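Peptidoglycan glycosyltransferase (Eggerthella lenta, PDB 4MNR) belongs to the penicillin-binding proteins, pairing a dimerisation-type domain with a transpeptidase-family domain of the beta-lactamase clan. Local coordinates at residues 131-136 with 319-324; 178-183 with 275-280. One frame throughout, in Å; residues are numbered along the deposited sequence.

Contact 1. Residues 131-136 with 319-324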
ATOM      1  N   ALA A 131      -6.409   1.497  -5.479  1.00  7.39           N
ATOM      2  CA  ALA A 131      -5.150   2.214  -5.395  1.00  8.68           C
ATOM      3  C   ALA A 131      -3.980   1.301  -5.626  1.00  8.85           C
ATOM      4  O   ALA A 131      -4.076   0.084  -5.423  1.00  9.03           O
ATOM      5  CB  ALA A 131      -5.013   2.873  -4.024  1.00  8.44           C
ATOM      6  N   CYS A 132      -2.861   1.898  -6.029  1.00  6.10           N
ATOM      7  CA  CYS A 132      -1.646   1.137  -6.284  1.00  9.05           C
ATOM      8  C   CYS A 132      -0.427   1.941  -5.864  1.00 11.62           C
ATOM      9  O   CYS A 132      -0.335   3.131  -6.180  1.00 11.39           O
ATOM     10  CB  CYS A 132      -1.577   0.790  -7.767  1.00 10.11           C
ATOM     11  SG  CYS A 132      -0.082  -0.124  -8.231  1.00 12.23           S
ATOM     12  N   VAL A 133       0.496   1.306  -5.137  1.00  5.57           N
ATOM     13  CA  VAL A 133       1.747   1.944  -4.746  1.00  7.93           C
ATOM     14  C   VAL A 133       2.905   1.047  -5.188  1.00  9.52           C
ATOM     15  O   VAL A 133       2.856  -0.161  -4.989  1.00  9.73           O
ATOM     16  CB  VAL A 133       1.818   2.157  -3.213  1.00 10.20           C
ATOM     17  CG1 VAL A 133       3.215   2.645  -2.795  1.00 10.72           C
ATOM     18  CG2 VAL A 133       0.732   3.131  -2.746  1.00 11.22           C
ATOM     19  N   VAL A 134       3.921   1.635  -5.821  1.00  6.08           N
ATOM     20  CA  VAL A 134       5.111   0.899  -6.226  1.00  7.46           C
ATOM     21  C   VAL A 134       6.273   1.586  -5.535  1.00  8.97           C
ATOM     22  O   VAL A 134       6.392   2.805  -5.589  1.00  9.68           O
ATOM     23  CB  VAL A 134       5.336   0.967  -7.750  1.00  7.42           C
ATOM     24  CG1 VAL A 134       6.580   0.209  -8.134  1.00  7.99           C
ATOM     25  CG2 VAL A 134       4.135   0.405  -8.511  1.00  9.75           C
HETATM   26  N   MSE A 135       7.126   0.792  -4.899  0.60  6.61           N
HETATM   27  CA  MSE A 135       8.240   1.323  -4.121  0.60  8.08           C
HETATM   28  C   MSE A 135       9.541   0.645  -4.497  0.60  9.09           C
HETATM   29  O   MSE A 135       9.554  -0.495  -4.981  0.60  9.20           O
HETATM   30  CB  MSE A 135       7.998   1.096  -2.624  0.60  9.36           C
HETATM   31  CG  MSE A 135       6.698   1.665  -2.105  0.60 12.83           C
HETATM   32 SE   MSE A 135       6.645   1.751  -0.162  0.50 16.04          SE
HETATM   33  CE  MSE A 135       7.744   3.326   0.018  0.60 12.82           C
ATOM     34  N   ASP A 136      10.641   1.353  -4.262  1.00  9.75           N
ATOM     35  CA  ASP A 136      11.967   0.733  -4.294  1.00 10.30           C
ATOM     36  C   ASP A 136      12.268   0.304  -2.866  1.00 11.36           C
ATOM     37  O   ASP A 136      12.418   1.145  -1.986  1.00 10.66           O
ATOM     38  CB  ASP A 136      13.026   1.733  -4.764  1.00 10.82           C
ATOM     39  CG  ASP A 136      14.435   1.131  -4.795  1.00 16.51           C
ATOM     40  OD1 ASP A 136      14.662   0.036  -4.219  1.00 15.60           O
ATOM     41  OD2 ASP A 136      15.339   1.755  -5.394  1.00 20.02           O
ATOM     42  N   ALA A 319      -5.380  -0.882   7.219  1.00  8.86           N
ATOM     43  CA  ALA A 319      -4.114  -0.379   6.719  1.00  9.22           C
ATOM     44  C   ALA A 319      -4.316   0.498   5.505  1.00  7.99           C
ATOM     45  O   ALA A 319      -5.271   0.311   4.747  1.00  9.89           O
ATOM     46  CB  ALA A 319      -3.201  -1.541   6.354  1.00 10.73           C
ATOM     47  N   THR A 320      -3.380   1.417   5.296  1.00  8.05           N
ATOM     48  CA  THR A 320      -3.331   2.111   4.011  1.00 10.44           C
ATOM     49  C   THR A 320      -2.638   1.245   2.975  1.00 11.30           C
ATOM     50  O   THR A 320      -1.939   0.302   3.321  1.00  8.75           O
ATOM     51  CB  THR A 320      -2.572   3.436   4.132  1.00 10.88           C
ATOM     52  OG1 THR A 320      -1.248   3.196   4.618  1.00 11.05           O
ATOM     53  CG2 THR A 320      -3.285   4.363   5.075  1.00 12.32           C
ATOM     54  N   VAL A 321      -2.806   1.569   1.695  1.00 10.21           N
ATOM     55  CA  VAL A 321      -2.102   0.823   0.656  1.00  9.27           C
ATOM     56  C   VAL A 321      -0.595   1.059   0.804  1.00 10.60           C
ATOM     57  O   VAL A 321       0.220   0.152   0.611  1.00 10.11           O
ATOM     58  CB  VAL A 321      -2.612   1.212  -0.742  1.00 10.24           C
ATOM     59  CG1 VAL A 321      -1.875   0.417  -1.827  1.00 12.93           C
ATOM     60  CG2 VAL A 321      -4.116   0.964  -0.807  1.00 11.41           C
ATOM     61  N   LEU A 322      -0.230   2.277   1.199  1.00  9.87           N
ATOM     62  CA  LEU A 322       1.168   2.598   1.487  1.00 12.08           C
ATOM     63  C   LEU A 322       1.736   1.689   2.575  1.00  6.97           C
ATOM     64  O   LEU A 322       2.848   1.163   2.428  1.00  9.71           O
ATOM     65  CB  LEU A 322       1.290   4.068   1.905  1.00 12.55           C
ATOM     66  CG  LEU A 322       2.677   4.533   2.334  1.00 12.25           C
ATOM     67  CD1 LEU A 322       3.716   4.326   1.217  1.00 11.90           C
ATOM     68  CD2 LEU A 322       2.645   5.998   2.770  1.00 14.32           C
ATOM     69  N   GLU A 323       0.964   1.475   3.646  1.00  7.63           N
ATOM     70  CA  GLU A 323       1.401   0.585   4.717  1.00  8.67           C
ATOM     71  C   GLU A 323       1.606  -0.836   4.190  1.00  7.92           C
ATOM     72  O   GLU A 323       2.590  -1.487   4.533  1.00 10.24           O
ATOM     73  CB  GLU A 323       0.404   0.567   5.877  1.00 12.64           C
ATOM     74  CG  GLU A 323       0.622  -0.570   6.877  1.00 13.48           C
ATOM     75  CD  GLU A 323       1.949  -0.476   7.640  1.00 17.83           C
ATOM     76  OE1 GLU A 323       2.417   0.645   7.932  1.00 24.17           O
ATOM     77  OE2 GLU A 323       2.528  -1.540   7.953  1.00 16.28           O
HETATM   78  N   MSE A 324       0.695  -1.319   3.355  1.00  8.87           N
HETATM   79  CA  MSE A 324       0.872  -2.669   2.820  1.00 10.31           C
HETATM   80  C   MSE A 324       2.075  -2.781   1.893  1.00 10.24           C
HETATM   81  O   MSE A 324       2.734  -3.809   1.842  1.00  9.98           O
HETATM   82  CB  MSE A 324      -0.415  -3.199   2.159  1.00 11.50           C
HETATM   83  CG  MSE A 324      -1.583  -3.294   3.125  1.00 10.95           C
HETATM   84 SE   MSE A 324      -1.146  -4.198   4.814  0.76 18.05          SE
HETATM   85  CE  MSE A 324      -0.554  -5.915   4.097  1.00 17.28           C
TER

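Contact 2. Residues 178-183 with 275-280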
ATOM      1  N   GLY A 178      -4.226   7.904   1.672  1.00 13.56           N
ATOM      2  CA  GLY A 178      -5.158   8.607   2.548  1.00 12.77           C
ATOM      3  C   GLY A 178      -6.346   7.852   3.115  1.00 13.33           C
ATOM      4  O   GLY A 178      -7.158   8.439   3.831  1.00 16.05           O
ATOM      5  N   SER A 179      -6.433   6.558   2.810  1.00 10.11           N
ATOM      6  CA  SER A 179      -7.606   5.740   3.135  1.00 12.95           C
ATOM      7  C   SER A 179      -7.243   4.425   3.835  1.00 13.69           C
ATOM      8  O   SER A 179      -6.332   3.726   3.401  1.00 12.68           O
ATOM      9  CB  SER A 179      -8.363   5.417   1.840  1.00 14.39           C
ATOM     10  OG  SER A 179      -8.873   6.601   1.250  1.00 15.77           O
ATOM     11  N   LEU A 180      -7.981   4.064   4.888  1.00 13.31           N
ATOM     12  CA  LEU A 180      -7.776   2.764   5.540  1.00  9.12           C
ATOM     13  C   LEU A 180      -8.622   1.672   4.909  1.00  9.91           C
ATOM     14  O   LEU A 180      -9.816   1.863   4.663  1.00 14.00           O
ATOM     15  CB  LEU A 180      -8.111   2.823   7.031  1.00 10.99           C
ATOM     16  CG  LEU A 180      -7.166   3.650   7.893  1.00 11.47           C
ATOM     17  CD1 LEU A 180      -7.678   3.665   9.337  1.00 15.83           C
ATOM     18  CD2 LEU A 180      -5.759   3.094   7.818  1.00 12.85           C
ATOM     19  N   TYR A 181      -8.015   0.518   4.708  1.00  8.78           N
ATOM     20  CA  TYR A 181      -8.704  -0.652   4.164  1.00  9.80           C
ATOM     21  C   TYR A 181      -8.483  -1.858   5.070  1.00 11.67           C
ATOM     22  O   TYR A 181      -7.471  -1.945   5.757  1.00 10.79           O
ATOM     23  CB  TYR A 181      -8.109  -1.025   2.805  1.00  9.25           C
ATOM     24  CG  TYR A 181      -8.428  -0.109   1.635  1.00  8.23           C
ATOM     25  CD1 TYR A 181      -9.573  -0.311   0.876  1.00 13.90           C
ATOM     26  CD2 TYR A 181      -7.574   0.921   1.274  1.00 11.31           C
ATOM     27  CE1 TYR A 181      -9.869   0.499  -0.201  1.00 17.60           C
ATOM     28  CE2 TYR A 181      -7.868   1.745   0.202  1.00 13.23           C
ATOM     29  CZ  TYR A 181      -9.011   1.523  -0.535  1.00 16.15           C
ATOM     30  OH  TYR A 181      -9.322   2.322  -1.619  1.00 17.32           O
ATOM     31  N   ALA A 182      -9.412  -2.812   5.051  1.00 11.99           N
ATOM     32  CA  ALA A 182      -9.100  -4.134   5.596  1.00  9.43           C
ATOM     33  C   ALA A 182      -8.165  -4.823   4.605  1.00 10.99           C
ATOM     34  O   ALA A 182      -8.474  -4.895   3.408  1.00 10.66           O
ATOM     35  CB  ALA A 182     -10.360  -4.944   5.742  1.00 12.51           C
ATOM     36  N   PRO A 183      -7.025  -5.340   5.089  1.00  8.84           N
ATOM     37  CA  PRO A 183      -6.061  -5.921   4.144  1.00  7.45           C
ATOM     38  C   PRO A 183      -6.407  -7.351   3.760  1.00 11.94           C
ATOM     39  O   PRO A 183      -5.839  -7.884   2.799  1.00 13.69           O
ATOM     40  CB  PRO A 183      -4.743  -5.892   4.922  1.00 10.88           C
ATOM     41  CG  PRO A 183      -5.169  -6.021   6.370  1.00 10.07           C
ATOM     42  CD  PRO A 183      -6.480  -5.241   6.460  1.00 10.94           C
ATOM     43  N   TYR A 275      -1.417  13.441   3.512  1.00 13.62           N
ATOM     44  CA  TYR A 275      -2.165  12.907   4.636  1.00 15.88           C
ATOM     45  C   TYR A 275      -2.210  11.399   4.565  1.00 17.06           C
ATOM     46  O   TYR A 275      -2.605  10.836   3.546  1.00 14.59           O
ATOM     47  CB  TYR A 275      -3.587  13.437   4.639  1.00 14.34           C
ATOM     48  CG  TYR A 275      -4.444  12.725   5.652  1.00 17.26           C
ATOM     49  CD1 TYR A 275      -4.261  12.946   7.008  1.00 21.29           C
ATOM     50  CD2 TYR A 275      -5.407  11.811   5.254  1.00 21.62           C
ATOM     51  CE1 TYR A 275      -5.033  12.283   7.949  1.00 24.00           C
ATOM     52  CE2 TYR A 275      -6.189  11.145   6.191  1.00 21.29           C
ATOM     53  CZ  TYR A 275      -5.988  11.384   7.532  1.00 22.66           C
ATOM     54  OH  TYR A 275      -6.758  10.733   8.473  1.00 28.12           O
ATOM     55  N   THR A 276      -1.791  10.751   5.649  1.00 15.04           N
ATOM     56  CA  THR A 276      -1.835   9.296   5.723  1.00 14.72           C
ATOM     57  C   THR A 276      -2.326   8.914   7.114  1.00 16.19           C
ATOM     58  O   THR A 276      -1.657   9.199   8.113  1.00 19.69           O
ATOM     59  CB  THR A 276      -0.437   8.678   5.492  1.00 19.84           C
ATOM     60  OG1 THR A 276       0.128   9.180   4.276  1.00 27.54           O
ATOM     61  CG2 THR A 276      -0.529   7.166   5.402  1.00 19.44           C
ATOM     62  N   PRO A 277      -3.509   8.290   7.197  1.00 15.35           N
ATOM     63  CA  PRO A 277      -4.002   7.899   8.520  1.00 13.63           C
ATOM     64  C   PRO A 277      -3.142   6.778   9.098  1.00 15.14           C
ATOM     65  O   PRO A 277      -2.609   5.948   8.364  1.00 15.02           O
ATOM     66  CB  PRO A 277      -5.420   7.391   8.233  1.00 15.06           C
ATOM     67  CG  PRO A 277      -5.362   6.909   6.802  1.00 14.34           C
ATOM     68  CD  PRO A 277      -4.398   7.851   6.107  1.00 13.95           C
ATOM     69  N   GLU A 278      -3.010   6.773  10.416  1.00 15.32           N
ATOM     70  CA  GLU A 278      -2.326   5.697  11.117  1.00 14.09           C
ATOM     71  C   GLU A 278      -3.015   4.366  10.801  1.00 10.49           C
ATOM     72  O   GLU A 278      -4.247   4.280  10.870  1.00 13.84           O
ATOM     73  CB  GLU A 278      -2.438   5.990  12.614  1.00 16.24           C
ATOM     74  CG  GLU A 278      -1.589   5.148  13.515  1.00 21.87           C
ATOM     75  CD  GLU A 278      -1.774   5.543  14.975  1.00 31.96           C
ATOM     76  OE1 GLU A 278      -2.455   6.555  15.243  1.00 34.53           O
ATOM     77  OE2 GLU A 278      -1.255   4.838  15.858  1.00 31.51           O
ATOM     78  N   SER A 279      -2.237   3.337  10.456  1.00 11.47           N
ATOM     79  CA  SER A 279      -2.800   1.991  10.312  1.00 10.23           C
ATOM     80  C   SER A 279      -3.035   1.439  11.711  1.00 11.88           C
ATOM     81  O   SER A 279      -2.301   1.768  12.643  1.00 15.26           O
ATOM     82  CB  SER A 279      -1.864   1.087   9.502  1.00 11.45           C
ATOM     83  OG  SER A 279      -1.779   1.535   8.159  1.00 11.82           O
ATOM     84  N   LEU A 280      -4.079   0.627  11.870  1.00 11.19           N
ATOM     85  CA  LEU A 280      -4.589   0.317  13.205  1.00 11.10           C
ATOM     86  C   LEU A 280      -4.626  -1.169  13.530  1.00 11.07           C
ATOM     87  O   LEU A 280      -4.916  -2.001  12.669  1.00 11.35           O
ATOM     88  CB  LEU A 280      -6.005   0.881  13.364  1.00 13.25           C
ATOM     89  CG  LEU A 280      -6.154   2.374  13.078  1.00 13.39           C
ATOM     90  CD1 LEU A 280      -7.613   2.795  13.117  1.00 17.76           C
ATOM     91  CD2 LEU A 280      -5.351   3.122  14.096  1.00 13.94           C
TER

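Contact 1. Residues 131-136 with 319-324
Val133 and Val321 meet through matching first torsions: in each, CG1 stands anti to the backbone N (chi1 172° and -180°). Val133 CG2, beside its own N and anti to its carbonyl carbon, is the branch that meets Val321 CG1, at 3.9 Å. The two side chains slide past each other in opposite directions. This is sheet-to-helix packing in the transpeptidase domain of the penicillin-binding protein fold. Strand 130-135 lies between strands 142-148 and 425-431 of a five-stranded antiparallel sheet, and helix 321-332 begins on one face of it.

Three alternate strand residues, Ala131, Val133 and Met135, direct their CB atoms toward the helix, whereas Cys132 points away from it. At one end Ala131 CB meets the second branch of Val321, CG2, at 3.8 Å; this valine thus spans two strand positions and also reaches Val430 of the adjoining strand and Trp413. Val133 CG2 lies 4.1 Å from Leu322 N as well, placing the methyl against the backbone of the first turn. Leu322 has its CG anti to its own N, and the chain carries CD1 across toward the strand. Leu322 CD1 there passes 4.4 Å from Val133 CG1. In the conformer described here, one of two, the bent selenomethionine chain of Met135 crosses Leu322 at about a right angle, with Met135 SE 4.1 Å from Leu322 CD1.

No hydrogen bond joins the segments: the contact is made by buried aliphatic and selenomethionine side chains, with one methyl against helix backbone, close to the centre of the chain. Thr320 is the N-cap, its N bonded to Ser279 OG. Met324 N bonds to Thr320 O at 3.1 Å, while Thr320 OG1 accepts from Glu323 N at 3.0 Å with an N-H...O angle of 152°.

Contact 2. Residues 178-183 with 275-280
Gly178 and Thr276 bring their CA atoms to within 4.6 Å where two irregular chains lie side by side; the touching parts, 178-180 and 275-280, run in nearly the same direction (14° apart), with no hydrogen bond between them. Gly178 CA lies 3.5 Å from Tyr275 O, in a bent CA-H...O contact (125° at the hydrogen). The carbonyl O of Gly178 sits at the edge of the Tyr275 ring, near its plane, 3.7 Å from Tyr275 CE2. Pro277 closes in from farther along, its CD 3.6 Å from Gly178 C.

Leu180 carries the rest of the contact. Its CG is anti to the carbonyl carbon (chi1 -69°), which sends the branched end over the neighbouring chain. Leu180 and the Pro277 ring slide past each other in opposite directions, CG to CG at 3.9 Å. Beyond the proline, Leu180 CD2 approaches Glu278 O at 3.6 Å, a van der Waals contact with the carbonyl. The other methyl, Leu180 CD1, meets Leu280 CD1 at 3.9 Å, where the two leucines cross at about a right angle.

Ser179 points away from 275-280, and its OG bonds to Asp174 O. Farther along, Tyr181 OH is held by Glu432 OE2, and its ring touches Val321. This is loop-on-loop packing near the surface of the transpeptidase domain. One residue beyond 178-183 the chain enters a Ser-X-X-Lys sequence whose lysine begins helix 188-197, consistent with the signature motif of penicillin-binding proteins.

Contact 1 is core and contact 2 is surface, their centres about 10 Å apart, and along the chain 178-183 and 275-280 both fall inside the loop that 131-136 and 319-324 close. The first fits aliphatic branches between a strand and a helix; the second sets a glycine, a proline and leucines against backbone as well as side chains, without regular secondary structure. Segment 319-324 joins them: Ala319 O is 2.8 Å from Tyr181 N and Thr320 N is 3.3 Å from Ser279 OG, both probable hydrogen bonds. Both surface segments are thereby tied to the start of helix 321-332, the element that packs on the sheet.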